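Local atomic coordinates of structural polyprotein, VP2 (Israeli acute paralysis virus, PDB entry 5CDD), a protein that probably serves as a structural subunit of the viral capsid, assembling with the other coat proteins into pentamers of the icosahedral shell. Residues G89-A94 and L157-I162; S96-K101 and A139-A144. All blocks are in the same frame, centred on the assembly; numbering follows the deposited sequence.

Interaction 1 (G89-A94 and L157-I162); sequences GRMYLA and LYLFPI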
ATOM      1  N   GLY C  89     -61.444  25.857  30.865  1.00 46.65           N
ATOM      2  CA  GLY C  89     -60.469  24.997  31.511  1.00 45.12           C
ATOM      3  C   GLY C  89     -59.695  24.175  30.501  1.00 44.01           C
ATOM      4  O   GLY C  89     -60.126  24.019  29.358  1.00 44.25           O
ATOM      5  N   ARG C  90     -58.545  23.654  30.917  1.00 42.85           N
ATOM      6  CA  ARG C  90     -57.717  22.838  30.038  1.00 42.58           C
ATOM      7  C   ARG C  90     -57.065  21.695  30.812  1.00 41.81           C
ATOM      8  O   ARG C  90     -56.536  21.895  31.905  1.00 40.91           O
ATOM      9  CB  ARG C  90     -56.642  23.696  29.364  1.00 42.48           C
ATOM     10  CG  ARG C  90     -55.769  22.912  28.407  1.00 43.81           C
ATOM     11  CD  ARG C  90     -54.866  23.801  27.569  1.00 45.07           C
ATOM     12  NE  ARG C  90     -55.617  24.666  26.665  1.00 45.70           N
ATOM     13  CZ  ARG C  90     -55.131  25.145  25.523  1.00 46.97           C
ATOM     14  NH1 ARG C  90     -53.896  24.838  25.147  1.00 47.31           N
ATOM     15  NH2 ARG C  90     -55.874  25.936  24.759  1.00 46.83           N
ATOM     16  N   MET C  91     -57.108  20.497  30.237  1.00 42.22           N
ATOM     17  CA  MET C  91     -56.533  19.320  30.881  1.00 41.65           C
ATOM     18  C   MET C  91     -55.463  18.661  30.022  1.00 39.85           C
ATOM     19  O   MET C  91     -55.251  19.047  28.872  1.00 40.02           O
ATOM     20  CB  MET C  91     -57.634  18.306  31.184  1.00 43.93           C
ATOM     21  CG  MET C  91     -58.861  18.928  31.810  1.00 46.94           C
ATOM     22  SD  MET C  91     -59.967  17.708  32.508  1.00 50.65           S
ATOM     23  CE  MET C  91     -59.569  17.889  34.244  1.00 50.89           C
ATOM     24  N   TYR C  92     -54.795  17.660  30.585  1.00 37.67           N
ATOM     25  CA  TYR C  92     -53.743  16.955  29.869  1.00 35.83           C
ATOM     26  C   TYR C  92     -53.896  15.444  30.010  1.00 35.38           C
ATOM     27  O   TYR C  92     -53.941  14.913  31.121  1.00 35.19           O
ATOM     28  CB  TYR C  92     -52.373  17.383  30.400  1.00 34.40           C
ATOM     29  CG  TYR C  92     -51.208  16.973  29.525  1.00 33.52           C
ATOM     30  CD1 TYR C  92     -51.106  17.430  28.211  1.00 34.27           C
ATOM     31  CD2 TYR C  92     -50.196  16.147  30.016  1.00 32.50           C
ATOM     32  CE1 TYR C  92     -50.024  17.076  27.405  1.00 34.17           C
ATOM     33  CE2 TYR C  92     -49.109  15.785  29.219  1.00 33.04           C
ATOM     34  CZ  TYR C  92     -49.029  16.255  27.916  1.00 33.73           C
ATOM     35  OH  TYR C  92     -47.956  15.910  27.124  1.00 34.03           O
ATOM     36  N   LEU C  93     -53.984  14.759  28.874  1.00 34.03           N
ATOM     37  CA  LEU C  93     -54.115  13.308  28.860  1.00 32.45           C
ATOM     38  C   LEU C  93     -52.764  12.719  28.475  1.00 32.59           C
ATOM     39  O   LEU C  93     -52.322  12.863  27.334  1.00 32.88           O
ATOM     40  CB  LEU C  93     -55.176  12.879  27.844  1.00 31.41           C
ATOM     41  CG  LEU C  93     -55.468  11.377  27.753  1.00 30.33           C
ATOM     42  CD1 LEU C  93     -56.101  10.890  29.052  1.00 27.86           C
ATOM     43  CD2 LEU C  93     -56.396  11.109  26.580  1.00 30.42           C
ATOM     44  N   ALA C  94     -52.107  12.063  29.426  1.00 31.86           N
ATOM     45  CA  ALA C  94     -50.801  11.468  29.173  1.00 32.37           C
ATOM     46  C   ALA C  94     -50.742  10.017  29.634  1.00 32.27           C
ATOM     47  O   ALA C  94     -51.553   9.588  30.453  1.00 33.04           O
ATOM     48  CB  ALA C  94     -49.722  12.278  29.876  1.00 31.71           C
ATOM     49  N   LEU C 157     -52.736   5.119  31.964  1.00 31.44           N
ATOM     50  CA  LEU C 157     -53.266   6.325  31.343  1.00 31.34           C
ATOM     51  C   LEU C 157     -53.805   7.257  32.426  1.00 32.19           C
ATOM     52  O   LEU C 157     -54.499   6.817  33.342  1.00 32.66           O
ATOM     53  CB  LEU C 157     -54.377   5.965  30.356  1.00 30.56           C
ATOM     54  CG  LEU C 157     -54.964   7.117  29.539  1.00 30.19           C
ATOM     55  CD1 LEU C 157     -53.854   7.834  28.786  1.00 29.19           C
ATOM     56  CD2 LEU C 157     -56.003   6.575  28.575  1.00 29.20           C
ATOM     57  N   TYR C 158     -53.484   8.542  32.316  1.00 33.10           N
ATOM     58  CA  TYR C 158     -53.920   9.526  33.301  1.00 33.37           C
ATOM     59  C   TYR C 158     -54.556  10.767  32.675  1.00 34.08           C
ATOM     60  O   TYR C 158     -54.211  11.162  31.560  1.00 34.54           O
ATOM     61  CB  TYR C 158     -52.728   9.965  34.158  1.00 33.62           C
ATOM     62  CG  TYR C 158     -52.141   8.882  35.040  1.00 34.94           C
ATOM     63  CD1 TYR C 158     -52.821   8.434  36.170  1.00 36.03           C
ATOM     64  CD2 TYR C 158     -50.903   8.310  34.746  1.00 34.83           C
ATOM     65  CE1 TYR C 158     -52.284   7.442  36.990  1.00 37.16           C
ATOM     66  CE2 TYR C 158     -50.357   7.315  35.556  1.00 35.95           C
ATOM     67  CZ  TYR C 158     -51.052   6.887  36.677  1.00 37.86           C
ATOM     68  OH  TYR C 158     -50.523   5.904  37.486  1.00 38.67           O
ATOM     69  N   LEU C 159     -55.488  11.373  33.408  1.00 35.04           N
ATOM     70  CA  LEU C 159     -56.163  12.592  32.972  1.00 35.03           C
ATOM     71  C   LEU C 159     -55.949  13.636  34.067  1.00 35.89           C
ATOM     72  O   LEU C 159     -56.571  13.574  35.129  1.00 35.08           O
ATOM     73  CB  LEU C 159     -57.659  12.343  32.769  1.00 33.65           C
ATOM     74  CG  LEU C 159     -58.477  13.550  32.299  1.00 33.40           C
ATOM     75  CD1 LEU C 159     -57.936  14.064  30.974  1.00 31.83           C
ATOM     76  CD2 LEU C 159     -59.935  13.152  32.159  1.00 32.33           C
ATOM     77  N   PHE C 160     -55.058  14.587  33.801  1.00 36.72           N
ATOM     78  CA  PHE C 160     -54.723  15.632  34.763  1.00 37.08           C
ATOM     79  C   PHE C 160     -55.290  17.001  34.406  1.00 38.53           C
ATOM     80  O   PHE C 160     -55.420  17.347  33.230  1.00 38.86           O
ATOM     81  CB  PHE C 160     -53.203  15.775  34.871  1.00 36.31           C
ATOM     82  CG  PHE C 160     -52.496  14.539  35.345  1.00 35.67           C
ATOM     83  CD1 PHE C 160     -52.580  14.138  36.675  1.00 35.65           C
ATOM     84  CD2 PHE C 160     -51.712  13.796  34.467  1.00 34.48           C
ATOM     85  CE1 PHE C 160     -51.888  13.015  37.126  1.00 35.56           C
ATOM     86  CE2 PHE C 160     -51.018  12.673  34.906  1.00 33.96           C
ATOM     87  CZ  PHE C 160     -51.105  12.281  36.239  1.00 35.04           C
ATOM     88  N   PRO C 161     -55.646  17.797  35.426  1.00 39.54           N
ATOM     89  CA  PRO C 161     -56.188  19.142  35.203  1.00 39.38           C
ATOM     90  C   PRO C 161     -55.016  20.128  35.239  1.00 39.77           C
ATOM     91  O   PRO C 161     -54.408  20.327  36.292  1.00 40.17           O
ATOM     92  CB  PRO C 161     -57.130  19.348  36.395  1.00 38.70           C
ATOM     93  CG  PRO C 161     -57.346  17.957  36.957  1.00 39.08           C
ATOM     94  CD  PRO C 161     -56.003  17.326  36.774  1.00 39.80           C
ATOM     95  N   ILE C 162     -54.683  20.729  34.102  1.00 39.60           N
ATOM     96  CA  ILE C 162     -53.579  21.686  34.066  1.00 39.25           C
ATOM     97  C   ILE C 162     -53.954  22.942  34.841  1.00 40.29           C
ATOM     98  O   ILE C 162     -53.197  23.411  35.691  1.00 40.17           O
ATOM     99  CB  ILE C 162     -53.222  22.085  32.619  1.00 38.34           C
ATOM    100  CG1 ILE C 162     -52.711  20.864  31.853  1.00 37.60           C
ATOM    101  CG2 ILE C 162     -52.168  23.185  32.628  1.00 37.20           C
ATOM    102  CD1 ILE C 162     -52.387  21.143  30.399  1.00 36.36           C
TER
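Tyr92 and Phe160 form one of two hydrogen-bonded pairs between antiparallel strands 90-94 and 157-161, whose axes come within 4.6 Å and run at 158°. Backbone bonds carry the pairing. Tyr92 N gives its hydrogen to Phe160 O at 2.7 Å, and Phe160 N returns a bond to Tyr92 O. Two residues on, Ala94 and Tyr158 repeat the exchange; Tyr158 N meets Ala94 O at 2.9 Å. Beyond Pro161, which has no N-H to give, Ile162 N makes a weak bond to Arg90 O.

Apolar contacts are concentrated on the face of Met91, Leu93, Leu159 and Pro161. The methionine turns its CE methyl onto the proline ring, 3.5 Å from Pro161 CG. Leu93 CG lies anti to the backbone N (chi1 -178°), a setting that brings Leu93 CD1 to 4.1 Å from Leu159 CD1. Leu93 CD1 also meets Leu157 CD1 at 3.8 Å, the two side chains crossing obliquely. Beside Tyr92, Ile162 CD1 touches Tyr92 CB at 3.8 Å.

Polar ends find partners beyond the pair: Arg90 NH2 forms a salt bridge with Asp125, and Tyr92 OH bonds to Tyr119 O. The amides of Tyr92, Ala94, Tyr158 and Phe160 are thus satisfied between the strands in a buried setting, while the register is probably set by side-chain packing, Met91 on Pro161 and Leu93 on Leu157 and Leu159.

Interaction 2 (S96-K101 and A139-A144); sequences SPYDDK and ASFQEA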
ATOM      1  N   SER C  96     -48.021   6.567  30.757  1.00 32.13           N
ATOM      2  CA  SER C  96     -46.715   6.225  31.303  1.00 31.88           C
ATOM      3  C   SER C  96     -46.506   4.713  31.356  1.00 32.25           C
ATOM      4  O   SER C  96     -47.114   4.021  32.171  1.00 33.69           O
ATOM      5  CB  SER C  96     -46.579   6.815  32.710  1.00 30.55           C
ATOM      6  OG  SER C  96     -45.336   6.471  33.295  1.00 33.36           O
ATOM      7  N   PRO C  97     -45.641   4.179  30.477  1.00 32.15           N
ATOM      8  CA  PRO C  97     -45.365   2.739  30.444  1.00 31.82           C
ATOM      9  C   PRO C  97     -44.802   2.224  31.770  1.00 32.41           C
ATOM     10  O   PRO C  97     -43.848   2.788  32.306  1.00 32.94           O
ATOM     11  CB  PRO C  97     -44.355   2.610  29.306  1.00 30.10           C
ATOM     12  CG  PRO C  97     -44.728   3.734  28.394  1.00 29.53           C
ATOM     13  CD  PRO C  97     -44.967   4.864  29.360  1.00 31.12           C
ATOM     14  N   TYR C  98     -45.399   1.156  32.296  1.00 32.68           N
ATOM     15  CA  TYR C  98     -44.946   0.557  33.549  1.00 33.16           C
ATOM     16  C   TYR C  98     -44.751   1.597  34.645  1.00 33.05           C
ATOM     17  O   TYR C  98     -43.824   1.493  35.446  1.00 33.59           O
ATOM     18  CB  TYR C  98     -43.629  -0.188  33.320  1.00 32.42           C
ATOM     19  CG  TYR C  98     -43.754  -1.372  32.393  1.00 34.01           C
ATOM     20  CD1 TYR C  98     -44.209  -2.604  32.863  1.00 34.83           C
ATOM     21  CD2 TYR C  98     -43.447  -1.255  31.038  1.00 34.28           C
ATOM     22  CE1 TYR C  98     -44.354  -3.694  32.005  1.00 36.09           C
ATOM     23  CE2 TYR C  98     -43.591  -2.337  30.170  1.00 35.43           C
ATOM     24  CZ  TYR C  98     -44.045  -3.554  30.660  1.00 36.46           C
ATOM     25  OH  TYR C  98     -44.194  -4.626  29.808  1.00 37.20           O
ATOM     26  N   ASP C  99     -45.628   2.594  34.683  1.00 33.41           N
ATOM     27  CA  ASP C  99     -45.526   3.654  35.679  1.00 34.62           C
ATOM     28  C   ASP C  99     -45.578   3.123  37.107  1.00 35.31           C
ATOM     29  O   ASP C  99     -45.019   3.721  38.025  1.00 35.70           O
ATOM     30  CB  ASP C  99     -46.648   4.672  35.485  1.00 33.99           C
ATOM     31  CG  ASP C  99     -46.466   5.901  36.349  1.00 35.27           C
ATOM     32  OD1 ASP C  99     -45.561   6.707  36.052  1.00 35.51           O
ATOM     33  OD2 ASP C  99     -47.218   6.059  37.333  1.00 37.15           O
ATOM     34  N   ASP C 100     -46.249   1.992  37.286  1.00 36.92           N
ATOM     35  CA  ASP C 100     -46.396   1.380  38.599  1.00 37.93           C
ATOM     36  C   ASP C 100     -45.453   0.200  38.806  1.00 38.67           C
ATOM     37  O   ASP C 100     -45.500  -0.464  39.842  1.00 38.68           O
ATOM     38  CB  ASP C 100     -47.840   0.916  38.780  1.00 39.94           C
ATOM     39  CG  ASP C 100     -48.299  -0.008  37.661  1.00 43.27           C
ATOM     40  OD1 ASP C 100     -48.232   0.401  36.481  1.00 44.66           O
ATOM     41  OD2 ASP C 100     -48.728  -1.144  37.958  1.00 45.31           O
ATOM     42  N   LYS C 101     -44.595  -0.058  37.824  1.00 39.22           N
ATOM     43  CA  LYS C 101     -43.657  -1.171  37.905  1.00 38.84           C
ATOM     44  C   LYS C 101     -42.209  -0.692  37.975  1.00 38.62           C
ATOM     45  O   LYS C 101     -41.284  -1.459  37.706  1.00 39.51           O
ATOM     46  CB  LYS C 101     -43.821  -2.083  36.688  1.00 39.93           C
ATOM     47  CG  LYS C 101     -45.247  -2.542  36.421  1.00 40.38           C
ATOM     48  CD  LYS C 101     -45.728  -3.546  37.451  1.00 40.26           C
ATOM     49  CE  LYS C 101     -47.123  -4.051  37.100  1.00 41.71           C
ATOM     50  NZ  LYS C 101     -47.187  -4.684  35.747  1.00 41.14           N
ATOM     51  N   ALA C 139     -46.524  -0.781  24.479  1.00 31.88           N
ATOM     52  CA  ALA C 139     -45.494  -0.361  25.421  1.00 32.53           C
ATOM     53  C   ALA C 139     -44.914  -1.441  26.322  1.00 32.42           C
ATOM     54  O   ALA C 139     -44.221  -1.131  27.291  1.00 32.21           O
ATOM     55  CB  ALA C 139     -46.026   0.786  26.274  1.00 33.01           C
ATOM     56  N   SER C 140     -45.184  -2.704  26.014  1.00 32.71           N
ATOM     57  CA  SER C 140     -44.658  -3.793  26.827  1.00 33.02           C
ATOM     58  C   SER C 140     -43.219  -4.076  26.421  1.00 33.48           C
ATOM     59  O   SER C 140     -42.831  -3.825  25.279  1.00 34.11           O
ATOM     60  CB  SER C 140     -45.501  -5.056  26.639  1.00 34.32           C
ATOM     61  OG  SER C 140     -45.044  -6.109  27.473  1.00 36.38           O
ATOM     62  N   PHE C 141     -42.424  -4.584  27.359  1.00 33.21           N
ATOM     63  CA  PHE C 141     -41.035  -4.913  27.068  1.00 31.91           C
ATOM     64  C   PHE C 141     -40.966  -6.382  26.664  1.00 32.22           C
ATOM     65  O   PHE C 141     -39.913  -6.891  26.278  1.00 33.18           O
ATOM     66  CB  PHE C 141     -40.141  -4.637  28.287  1.00 30.66           C
ATOM     67  CG  PHE C 141     -40.462  -5.476  29.497  1.00 30.23           C
ATOM     68  CD1 PHE C 141     -40.106  -6.820  29.550  1.00 30.42           C
ATOM     69  CD2 PHE C 141     -41.104  -4.915  30.593  1.00 30.79           C
ATOM     70  CE1 PHE C 141     -40.385  -7.589  30.682  1.00 29.65           C
ATOM     71  CE2 PHE C 141     -41.388  -5.674  31.727  1.00 29.80           C
ATOM     72  CZ  PHE C 141     -41.026  -7.015  31.770  1.00 28.73           C
ATOM     73  N   GLN C 142     -42.111  -7.051  26.755  1.00 31.55           N
ATOM     74  CA  GLN C 142     -42.223  -8.454  26.391  1.00 31.55           C
ATOM     75  C   GLN C 142     -42.705  -8.561  24.951  1.00 31.85           C
ATOM     76  O   GLN C 142     -43.299  -7.625  24.418  1.00 30.98           O
ATOM     77  CB  GLN C 142     -43.206  -9.160  27.320  1.00 32.43           C
ATOM     78  CG  GLN C 142     -42.798  -9.123  28.775  1.00 34.34           C
ATOM     79  CD  GLN C 142     -43.789  -9.830  29.664  1.00 35.89           C
ATOM     80  OE1 GLN C 142     -44.945  -9.423  29.766  1.00 38.28           O
ATOM     81  NE2 GLN C 142     -43.345 -10.900  30.313  1.00 37.03           N
ATOM     82  N   GLU C 143     -42.454  -9.705  24.326  1.00 33.14           N
ATOM     83  CA  GLU C 143     -42.853  -9.916  22.942  1.00 34.94           C
ATOM     84  C   GLU C 143     -44.366  -9.891  22.759  1.00 35.68           C
ATOM     85  O   GLU C 143     -44.864  -9.649  21.655  1.00 35.45           O
ATOM     86  CB  GLU C 143     -42.289 -11.241  22.432  1.00 36.64           C
ATOM     87  CG  GLU C 143     -40.767 -11.341  22.486  1.00 41.44           C
ATOM     88  CD  GLU C 143     -40.068 -10.154  21.838  1.00 44.44           C
ATOM     89  OE1 GLU C 143     -39.924  -9.104  22.504  1.00 46.26           O
ATOM     90  OE2 GLU C 143     -39.668 -10.268  20.658  1.00 46.02           O
ATOM     91  N   ALA C 144     -45.096 -10.140  23.843  1.00 36.21           N
ATOM     92  CA  ALA C 144     -46.553 -10.141  23.798  1.00 35.45           C
ATOM     93  C   ALA C 144     -47.169 -10.106  25.193  1.00 36.17           C
ATOM     94  O   ALA C 144     -46.498 -10.359  26.194  1.00 36.47           O
ATOM     95  CB  ALA C 144     -47.050 -11.363  23.040  1.00 33.79           C
TER
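Tyr98 reaches across to segment 139-144 and makes most of the contact through its ring. At its base, CG stands anti to the carbonyl carbon (chi1 -65°), which directs the ring from CB toward Ala139, Ser140 and Phe141. Along one side of the ring CD2 and then CE2 pass the carbonyl of Ala139, with Tyr98 CE2 3.2 Å from Ala139 O. The CD2-CE2 edge of Phe141 lies across the far end of the tyrosine ring, meeting CE1, CZ and CE2, and the two side chains cross at about a right angle. The Tyr98 and Phe141 rings are obliquely set, centroids 5.0 Å apart and planes at 33°. Ser140 CA approaches the tyrosine edge near its plane.

At the tip, Tyr98 OH accepts a hydrogen bond from Phe141 N at 3.0 Å. Ser140 OG gives a second to Tyr98 OH at 2.9 Å. The serine oxygen in turn accepts from Gln142 N in an ST turn, so the buried phenol joins a short polar chain. Nearer the backbone, Pro97 CG packs on Ala139 CB at 3.9 Å.

Pro155 of a neighbouring subunit packs on both Tyr98 and Phe141. A type I turn leaving a strand of one sheet is thus held against the break in a strand of the other, consistent with the jelly-roll beta sandwich of picornavirus-like capsid proteins.

Overall arrangement
The centres of interactions 1 and 2 lie 21 Å apart, and strand 90-97 serves both: its first part pairs with strand 155-161 in interaction 1, and its far end runs into the turn of interaction 2. In chain order the segments are 89-94, 96-101, 139-144 and 157-162, so interaction 2 is nested within the loop that interaction 1 closes. A weak hydrogen bond between Tyr158 OH and Asp99 OD2 links the two sites directly. Interaction 1 pairs neighbouring strands within a four-stranded antiparallel sheet; interaction 2 connects that sheet's strand 90-97 to irregular residues interrupting strand 131-146, which pairs with 68-81 in the other sheet, consistent with a picornavirus-like beta sandwich.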